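Local coordinates for protein betaine aldehyde dehydrogenase (Staphylococcus aureus subsp. aureus COL, PDB 4QTO) that oxidises betaine aldehyde to glycine betaine, probably with NAD as the hydride acceptor bound by its Rossmann-type domain, at residues 201-214 / 230-244. Sequence-based numbering, arbitrary orientation. Where two conformers were deposited one is given.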
ATOM      1  N   LEU A 201      -5.118  20.813  17.343  1.00  9.17           N
ATOM      2  CA  LEU A 201      -6.065  20.090  18.178  1.00  9.59           C
ATOM      3  C   LEU A 201      -6.508  20.839  19.411  1.00  9.27           C
ATOM      4  O   LEU A 201      -5.800  21.689  19.935  1.00 10.65           O
ATOM      5  CB  LEU A 201      -5.453  18.742  18.597  1.00  9.88           C
ATOM      6  CG  LEU A 201      -4.192  18.760  19.488  1.00 10.06           C
ATOM      7  CD1 LEU A 201      -4.597  18.772  20.957  1.00 10.89           C
ATOM      8  CD2 LEU A 201      -3.309  17.529  19.237  1.00 10.33           C
ATOM      9  N   VAL A 202      -7.714  20.496  19.837  1.00  9.21           N
ATOM     10  CA  VAL A 202      -8.282  20.964  21.106  1.00  9.64           C
ATOM     11  C   VAL A 202      -8.758  19.725  21.834  1.00  9.51           C
ATOM     12  O   VAL A 202      -9.674  19.021  21.360  1.00  9.46           O
ATOM     13  CB  VAL A 202      -9.446  21.957  20.935  1.00 10.18           C
ATOM     14  CG1 VAL A 202      -9.926  22.449  22.316  1.00 10.18           C
ATOM     15  CG2 VAL A 202      -9.065  23.145  20.072  1.00 10.45           C
ATOM     16  N   MET A 203      -8.160  19.443  22.990  1.00  9.86           N
ATOM     17  CA  MET A 203      -8.501  18.261  23.771  1.00  9.96           C
ATOM     18  C   MET A 203      -9.168  18.605  25.068  1.00 10.35           C
ATOM     19  O   MET A 203      -8.809  19.610  25.704  1.00  9.88           O
ATOM     20  CB  MET A 203      -7.230  17.460  24.091  1.00 10.94           C
ATOM     21  CG  MET A 203      -7.490  16.274  25.005  1.00 12.67           C
ATOM     22  SD  MET A 203      -6.172  15.031  25.092  1.00 13.99           S
ATOM     23  CE  MET A 203      -6.425  14.234  23.518  1.00 14.14           C
ATOM     24  N   LYS A 204     -10.162  17.798  25.452  1.00  9.99           N
ATOM     25  CA  LYS A 204     -10.836  17.946  26.744  1.00 10.64           C
ATOM     26  C   LYS A 204     -10.897  16.585  27.392  1.00 10.50           C
ATOM     27  O   LYS A 204     -11.593  15.701  26.894  1.00 10.70           O
ATOM     28  CB  LYS A 204     -12.253  18.507  26.624  1.00 13.03           C
ATOM     29  CG  LYS A 204     -12.891  18.799  27.996  1.00 14.68           C
ATOM     30  CD  LYS A 204     -14.397  18.838  27.948  1.00 17.75           C
ATOM     31  CE  LYS A 204     -15.006  17.467  28.156  1.00 20.24           C
ATOM     32  NZ  LYS A 204     -14.827  16.945  29.555  1.00 18.60           N
ATOM     33  N   PRO A 205     -10.163  16.389  28.501  1.00  9.94           N
ATOM     34  CA  PRO A 205     -10.233  15.100  29.206  1.00 10.03           C
ATOM     35  C   PRO A 205     -11.500  15.009  30.037  1.00 10.13           C
ATOM     36  O   PRO A 205     -12.221  16.012  30.205  1.00 11.28           O
ATOM     37  CB  PRO A 205      -8.994  15.123  30.097  1.00 10.26           C
ATOM     38  CG  PRO A 205      -8.820  16.585  30.412  1.00 10.78           C
ATOM     39  CD  PRO A 205      -9.241  17.322  29.172  1.00 10.98           C
ATOM     40  N   SER A 206     -11.788  13.820  30.558  1.00 11.37           N
ATOM     41  CA  SER A 206     -12.938  13.633  31.403  1.00 11.79           C
ATOM     42  C   SER A 206     -12.829  14.611  32.562  1.00 11.53           C
ATOM     43  O   SER A 206     -11.745  14.788  33.142  1.00 10.87           O
ATOM     44  CB  SER A 206     -12.992  12.222  31.955  1.00 12.82           C
ATOM     45  OG  SER A 206     -14.097  12.122  32.854  1.00 13.45           O
ATOM     46  N   GLU A 207     -13.944  15.225  32.923  1.00 13.00           N
ATOM     47  CA  GLU A 207     -13.951  16.231  33.970  1.00 14.29           C
ATOM     48  C   GLU A 207     -13.453  15.673  35.293  1.00 14.05           C
ATOM     49  O   GLU A 207     -12.903  16.400  36.094  1.00 15.58           O
ATOM     50  CB  GLU A 207     -15.353  16.870  34.111  1.00 16.99           C
ATOM     51  CG  GLU A 207     -16.447  15.940  34.552  1.00 20.49           C
ATOM     52  CD  GLU A 207     -17.075  15.144  33.432  1.00 29.08           C
ATOM     53  OE1 GLU A 207     -16.585  15.161  32.262  1.00 30.50           O
ATOM     54  OE2 GLU A 207     -18.091  14.487  33.749  1.00 41.82           O
ATOM     55  N   ILE A 208     -13.618  14.377  35.516  1.00 13.44           N
ATOM     56  CA  ILE A 208     -13.212  13.793  36.783  1.00 13.08           C
ATOM     57  C   ILE A 208     -11.772  13.274  36.866  1.00 13.46           C
ATOM     58  O   ILE A 208     -11.293  12.978  37.953  1.00 14.44           O
ATOM     59  CB  ILE A 208     -14.182  12.674  37.251  1.00 14.47           C
ATOM     60  CG1 ILE A 208     -14.359  11.592  36.199  1.00 14.65           C
ATOM     61  CG2 ILE A 208     -15.553  13.263  37.587  1.00 16.39           C
ATOM     62  CD1 ILE A 208     -15.109  10.377  36.730  1.00 16.56           C
ATOM     63  N   THR A 209     -11.091  13.187  35.718  1.00 12.15           N
ATOM     64  CA  THR A 209      -9.701  12.660  35.655  1.00 12.12           C
ATOM     65  C   THR A 209      -8.798  13.470  34.718  1.00 13.26           C
ATOM     66  O   THR A 209      -8.379  12.990  33.672  1.00 15.00           O
ATOM     67  CB  THR A 209      -9.706  11.212  35.141  1.00 12.37           C
ATOM     68  OG1 THR A 209     -10.331  11.173  33.833  1.00 12.89           O
ATOM     69  CG2 THR A 209     -10.429  10.285  36.103  1.00 12.84           C
ATOM     70  N   PRO A 210      -8.460  14.716  35.086  1.00 12.39           N
ATOM     71  CA  PRO A 210      -7.643  15.541  34.197  1.00 12.16           C
ATOM     72  C   PRO A 210      -6.138  15.523  34.465  1.00 12.63           C
ATOM     73  O   PRO A 210      -5.387  16.135  33.702  1.00 11.98           O
ATOM     74  CB  PRO A 210      -8.139  16.944  34.549  1.00 12.47           C
ATOM     75  CG  PRO A 210      -8.392  16.849  36.012  1.00 13.33           C
ATOM     76  CD  PRO A 210      -8.989  15.484  36.227  1.00 13.67           C
ATOM     77  N   LEU A 211      -5.684  14.829  35.504  1.00 11.72           N
ATOM     78  CA  LEU A 211      -4.302  15.036  35.981  1.00 12.16           C
ATOM     79  C   LEU A 211      -3.182  14.687  35.001  1.00 11.52           C
ATOM     80  O   LEU A 211      -2.316  15.533  34.721  1.00 11.15           O
ATOM     81  CB  LEU A 211      -4.067  14.349  37.313  1.00 12.95           C
ATOM     82  CG  LEU A 211      -5.045  14.750  38.409  1.00 14.38           C
ATOM     83  CD1 LEU A 211      -4.696  14.008  39.696  1.00 15.88           C
ATOM     84  CD2 LEU A 211      -5.077  16.235  38.663  1.00 14.45           C
ATOM     85  N   THR A 212      -3.175  13.467  34.480  1.00 10.37           N
ATOM     86  CA  THR A 212      -2.106  13.112  33.557  1.00 10.71           C
ATOM     87  C   THR A 212      -2.214  13.871  32.226  1.00 10.66           C
ATOM     88  O   THR A 212      -1.209  14.042  31.527  1.00 10.66           O
ATOM     89  CB  THR A 212      -2.046  11.601  33.304  1.00 11.11           C
ATOM     90  OG1 THR A 212      -3.342  11.172  32.868  1.00 10.96           O
ATOM     91  CG2 THR A 212      -1.573  10.851  34.527  1.00 12.51           C
ATOM     92  N   THR A 213      -3.416  14.318  31.854  1.00 10.02           N
ATOM     93  CA  THR A 213      -3.595  15.081  30.610  1.00 10.32           C
ATOM     94  C   THR A 213      -2.964  16.488  30.756  1.00 10.49           C
ATOM     95  O   THR A 213      -2.295  17.000  29.857  1.00 10.34           O
ATOM     96  CB  THR A 213      -5.059  15.094  30.148  1.00 10.96           C
ATOM     97  OG1 THR A 213      -5.536  13.735  30.022  1.00 11.13           O
ATOM     98  CG2 THR A 213      -5.201  15.801  28.816  1.00 11.15           C
ATOM     99  N   ILE A 214      -3.190  17.111  31.904  1.00 10.77           N
ATOM    100  CA  ILE A 214      -2.527  18.374  32.197  1.00 10.99           C
ATOM    101  C   ILE A 214      -1.015  18.131  32.117  1.00 10.86           C
ATOM    102  O   ILE A 214      -0.284  18.911  31.494  1.00 10.57           O
ATOM    103  CB  ILE A 214      -2.918  18.881  33.605  1.00 11.78           C
ATOM    104  CG1 ILE A 214      -4.385  19.324  33.637  1.00 12.09           C
ATOM    105  CG2 ILE A 214      -2.016  20.049  34.005  1.00 12.84           C
ATOM    106  CD1 ILE A 214      -4.911  19.560  35.043  1.00 12.07           C
ATOM    107  N   ILE A 230      -1.748  23.145  19.828  1.00 11.01           N
ATOM    108  CA  ILE A 230      -2.292  22.288  20.879  1.00 10.13           C
ATOM    109  C   ILE A 230      -3.032  23.149  21.894  1.00  9.46           C
ATOM    110  O   ILE A 230      -2.587  24.247  22.254  1.00 10.87           O
ATOM    111  CB  ILE A 230      -1.224  21.407  21.565  1.00 11.19           C
ATOM    112  CG1 ILE A 230      -0.153  22.239  22.279  1.00 12.65           C
ATOM    113  CG2 ILE A 230      -0.606  20.474  20.545  1.00 13.05           C
ATOM    114  CD1 ILE A 230       0.852  21.408  23.058  1.00 13.45           C
ATOM    115  N   ASN A 231      -4.193  22.680  22.341  1.00  9.12           N
ATOM    116  CA  ASN A 231      -4.976  23.384  23.327  1.00  9.70           C
ATOM    117  C   ASN A 231      -5.681  22.355  24.219  1.00  9.82           C
ATOM    118  O   ASN A 231      -6.111  21.278  23.737  1.00  9.34           O
ATOM    119  CB  ASN A 231      -6.051  24.269  22.690  1.00  9.93           C
ATOM    120  CG  ASN A 231      -5.511  25.198  21.615  1.00  9.38           C
ATOM    121  OD1 ASN A 231      -5.189  26.365  21.882  1.00 11.66           O
ATOM    122  ND2 ASN A 231      -5.378  24.680  20.408  1.00  9.02           N
ATOM    123  N   LEU A 232      -5.792  22.692  25.489  1.00  9.42           N
ATOM    124  CA  LEU A 232      -6.410  21.867  26.510  1.00  9.91           C
ATOM    125  C   LEU A 232      -7.518  22.647  27.200  1.00 10.60           C
ATOM    126  O   LEU A 232      -7.269  23.703  27.809  1.00 11.34           O
ATOM    127  CB  LEU A 232      -5.340  21.456  27.553  1.00 10.00           C
ATOM    128  CG  LEU A 232      -5.813  20.733  28.821  1.00 10.46           C
ATOM    129  CD1 LEU A 232      -6.457  19.410  28.497  1.00 10.83           C
ATOM    130  CD2 LEU A 232      -4.668  20.530  29.825  1.00 10.83           C
ATOM    131  N   ILE A 233      -8.730  22.124  27.117  1.00  9.88           N
ATOM    132  CA  ILE A 233      -9.885  22.668  27.818  1.00 11.53           C
ATOM    133  C   ILE A 233     -10.192  21.717  28.958  1.00 12.13           C
ATOM    134  O   ILE A 233     -10.099  20.490  28.792  1.00 12.89           O
ATOM    135  CB  ILE A 233     -11.087  22.748  26.864  1.00 11.69           C
ATOM    136  CG1 ILE A 233     -10.835  23.804  25.789  1.00 12.52           C
ATOM    137  CG2 ILE A 233     -12.379  23.060  27.617  1.00 12.84           C
ATOM    138  CD1 ILE A 233     -10.667  25.212  26.271  1.00 12.98           C
ATOM    139  N   LEU A 234     -10.592  22.257  30.100  1.00 12.23           N
ATOM    140  CA  LEU A 234     -10.919  21.445  31.242  1.00 12.47           C
ATOM    141  C   LEU A 234     -12.352  21.757  31.632  1.00 14.70           C
ATOM    142  O   LEU A 234     -12.709  22.927  31.784  1.00 15.32           O
ATOM    143  CB  LEU A 234     -10.008  21.747  32.419  1.00 13.14           C
ATOM    144  CG  LEU A 234      -8.506  21.494  32.229  1.00 12.66           C
ATOM    145  CD1 LEU A 234      -7.699  21.991  33.415  1.00 14.24           C
ATOM    146  CD2 LEU A 234      -8.204  20.030  31.983  1.00 12.84           C
ATOM    147  N   GLY A 235     -13.137  20.734  31.811  1.00 16.26           N
ATOM    148  CA  GLY A 235     -14.488  20.992  32.280  1.00 20.84           C
ATOM    149  C   GLY A 235     -15.524  19.987  31.910  1.00 19.05           C
ATOM    150  O   GLY A 235     -15.244  19.022  31.250  1.00 17.83           O
ATOM    151  N   ALA A 236     -16.737  20.305  32.322  1.00 18.92           N
ATOM    152  CA  ALA A 236     -17.925  19.490  32.092  1.00 22.43           C
ATOM    153  C   ALA A 236     -18.297  19.348  30.647  1.00 26.23           C
ATOM    154  O   ALA A 236     -18.405  20.348  29.922  1.00 27.78           O
ATOM    155  CB  ALA A 236     -19.104  20.136  32.812  1.00 28.34           C
ATOM    156  N   GLY A 237     -18.548  18.102  30.229  1.00 28.63           N
ATOM    157  CA  GLY A 237     -18.993  17.851  28.876  1.00 27.78           C
ATOM    158  C   GLY A 237     -20.322  18.582  28.681  1.00 34.57           C
ATOM    159  O   GLY A 237     -20.597  19.116  27.611  1.00 38.05           O
ATOM    160  N   SER A 238     -21.134  18.656  29.736  1.00 31.75           N
ATOM    161  CA  SER A 238     -22.421  19.344  29.662  1.00 34.19           C
ATOM    162  C   SER A 238     -22.324  20.861  29.393  1.00 36.42           C
ATOM    163  O   SER A 238     -23.308  21.458  28.930  1.00 35.91           O
ATOM    164  CB  SER A 238     -23.229  19.102  30.949  1.00 39.50           C
ATOM    165  OG  SER A 238     -22.583  19.690  32.069  1.00 43.59           O
ATOM    166  N   GLU A 239     -21.157  21.457  29.679  0.50 31.75           N
ATOM    167  CA  GLU A 239     -20.915  22.882  29.476  0.50 28.94           C
ATOM    168  C   GLU A 239     -20.179  23.207  28.162  0.50 30.33           C
ATOM    169  O   GLU A 239     -20.543  24.130  27.434  0.50 35.92           O
ATOM    170  CB  GLU A 239     -20.162  23.479  30.686  0.50 27.35           C
ATOM    171  CG  GLU A 239     -20.020  25.016  30.639  0.50 29.10           C
ATOM    172  CD  GLU A 239     -19.614  25.674  31.968  0.50 30.40           C
ATOM    173  OE1 GLU A 239     -19.317  24.932  32.923  0.50 36.05           O
ATOM    174  OE2 GLU A 239     -19.614  26.936  32.083  0.50 26.52           O
ATOM    175  N   VAL A 240     -19.158  22.440  27.829  1.00 29.38           N
ATOM    176  CA  VAL A 240     -18.368  22.761  26.635  1.00 21.67           C
ATOM    177  C   VAL A 240     -18.456  21.750  25.487  1.00 16.62           C
ATOM    178  O   VAL A 240     -17.893  21.970  24.394  1.00 15.96           O
ATOM    179  CB  VAL A 240     -16.897  22.977  27.038  1.00 23.91           C
ATOM    180  CG1 VAL A 240     -16.821  23.997  28.173  1.00 26.62           C
ATOM    181  CG2 VAL A 240     -16.211  21.686  27.430  1.00 23.74           C
ATOM    182  N   GLY A 241     -19.117  20.632  25.733  1.00 17.11           N
ATOM    183  CA  GLY A 241     -19.146  19.551  24.745  1.00 17.38           C
ATOM    184  C   GLY A 241     -19.847  19.935  23.470  1.00 17.60           C
ATOM    185  O   GLY A 241     -19.394  19.554  22.367  1.00 16.38           O
ATOM    186  N   ASP A 242     -20.931  20.703  23.590  1.00 16.66           N
ATOM    187  CA  ASP A 242     -21.649  21.146  22.411  1.00 18.65           C
ATOM    188  C   ASP A 242     -20.806  22.029  21.510  1.00 16.23           C
ATOM    189  O   ASP A 242     -20.892  21.933  20.274  1.00 16.24           O
ATOM    190  CB  ASP A 242     -22.958  21.837  22.771  1.00 21.18           C
ATOM    191  CG  ASP A 242     -24.040  20.856  23.216  1.00 27.08           C
ATOM    192  OD1 ASP A 242     -23.879  19.617  23.041  1.00 24.74           O
ATOM    193  OD2 ASP A 242     -25.058  21.343  23.734  1.00 31.68           O
ATOM    194  N   VAL A 243     -20.000  22.936  22.090  1.00 14.89           N
ATOM    195  CA  VAL A 243     -19.116  23.751  21.256  1.00 15.58           C
ATOM    196  C   VAL A 243     -18.045  22.900  20.584  1.00 14.72           C
ATOM    197  O   VAL A 243     -17.760  23.065  19.400  1.00 13.63           O
ATOM    198  CB  VAL A 243     -18.441  24.887  22.097  1.00 18.79           C
ATOM    199  CG1 VAL A 243     -17.315  25.586  21.346  1.00 20.97           C
ATOM    200  CG2 VAL A 243     -19.481  25.890  22.532  1.00 21.56           C
ATOM    201  N   MET A 244     -17.479  21.954  21.319  0.50 12.25           N
ATOM    202  CA  MET A 244     -16.435  21.109  20.753  0.50 11.39           C
ATOM    203  C   MET A 244     -16.915  20.210  19.630  0.50 12.02           C
ATOM    204  O   MET A 244     -16.154  19.917  18.707  0.50 12.37           O
ATOM    205  CB  MET A 244     -15.754  20.292  21.837  0.50 10.19           C
ATOM    206  CG  MET A 244     -14.996  21.199  22.793  0.50  9.34           C
ATOM    207  SD  MET A 244     -14.072  20.270  24.034  0.50  8.19           S
ATOM    208  CE  MET A 244     -12.805  19.546  22.952  0.50  8.48           C
TER
HETATM  209  O   HOH W   1     -11.668  18.209  31.975  1.00 15.91           O
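Parallel strands 201-204 and 230-232, joined through helix 211-223, form a beta-alpha-beta unit of the Rossmann-type, NAD-binding domain of aldehyde dehydrogenases. Met203 brackets Leu232 of the neighbouring strand: its N donates to Asn231 O (2.9 Å), and its O accepts from Ile233 N in a nearly straight bond. Towards the start of the strands the backbone bond from Asn231 N to Leu201 O is weak, and the Asn231 side chain adds a straighter one, ND2 reaching Leu201 O at 3.1 Å with the acceptor close to the amide plane; Gly228 O takes a second bond from ND2, and OD1 accepts from Asp38 N. Leu232 faces the connecting helix, its CD1 on Pro205 CD and Thr213 CG2, its CD2 on Ile214. Leu234 CD2 lies against Pro205 CG (3.8 Å) and Pro210 CB. Across the strand ends, Lys204 runs alongside helix 237-246 and ends at the loop before it. Its CD presses tightly on Val240 CG2 (3.4 Å). Bends at chi3 (88°) and chi4 (69°) then turn the amine toward the carbonyls of Pro205 and Gly235. There NZ meets Gly235 O almost head-on at 2.7 Å and Pro205 O from above the carbonyl plane, with Glu207 OE1 a long salt-bridge partner. A water bridges the two segments here, donating to Pro205 O and accepting from Gly235 N, its oxygen 2.9 Å from each.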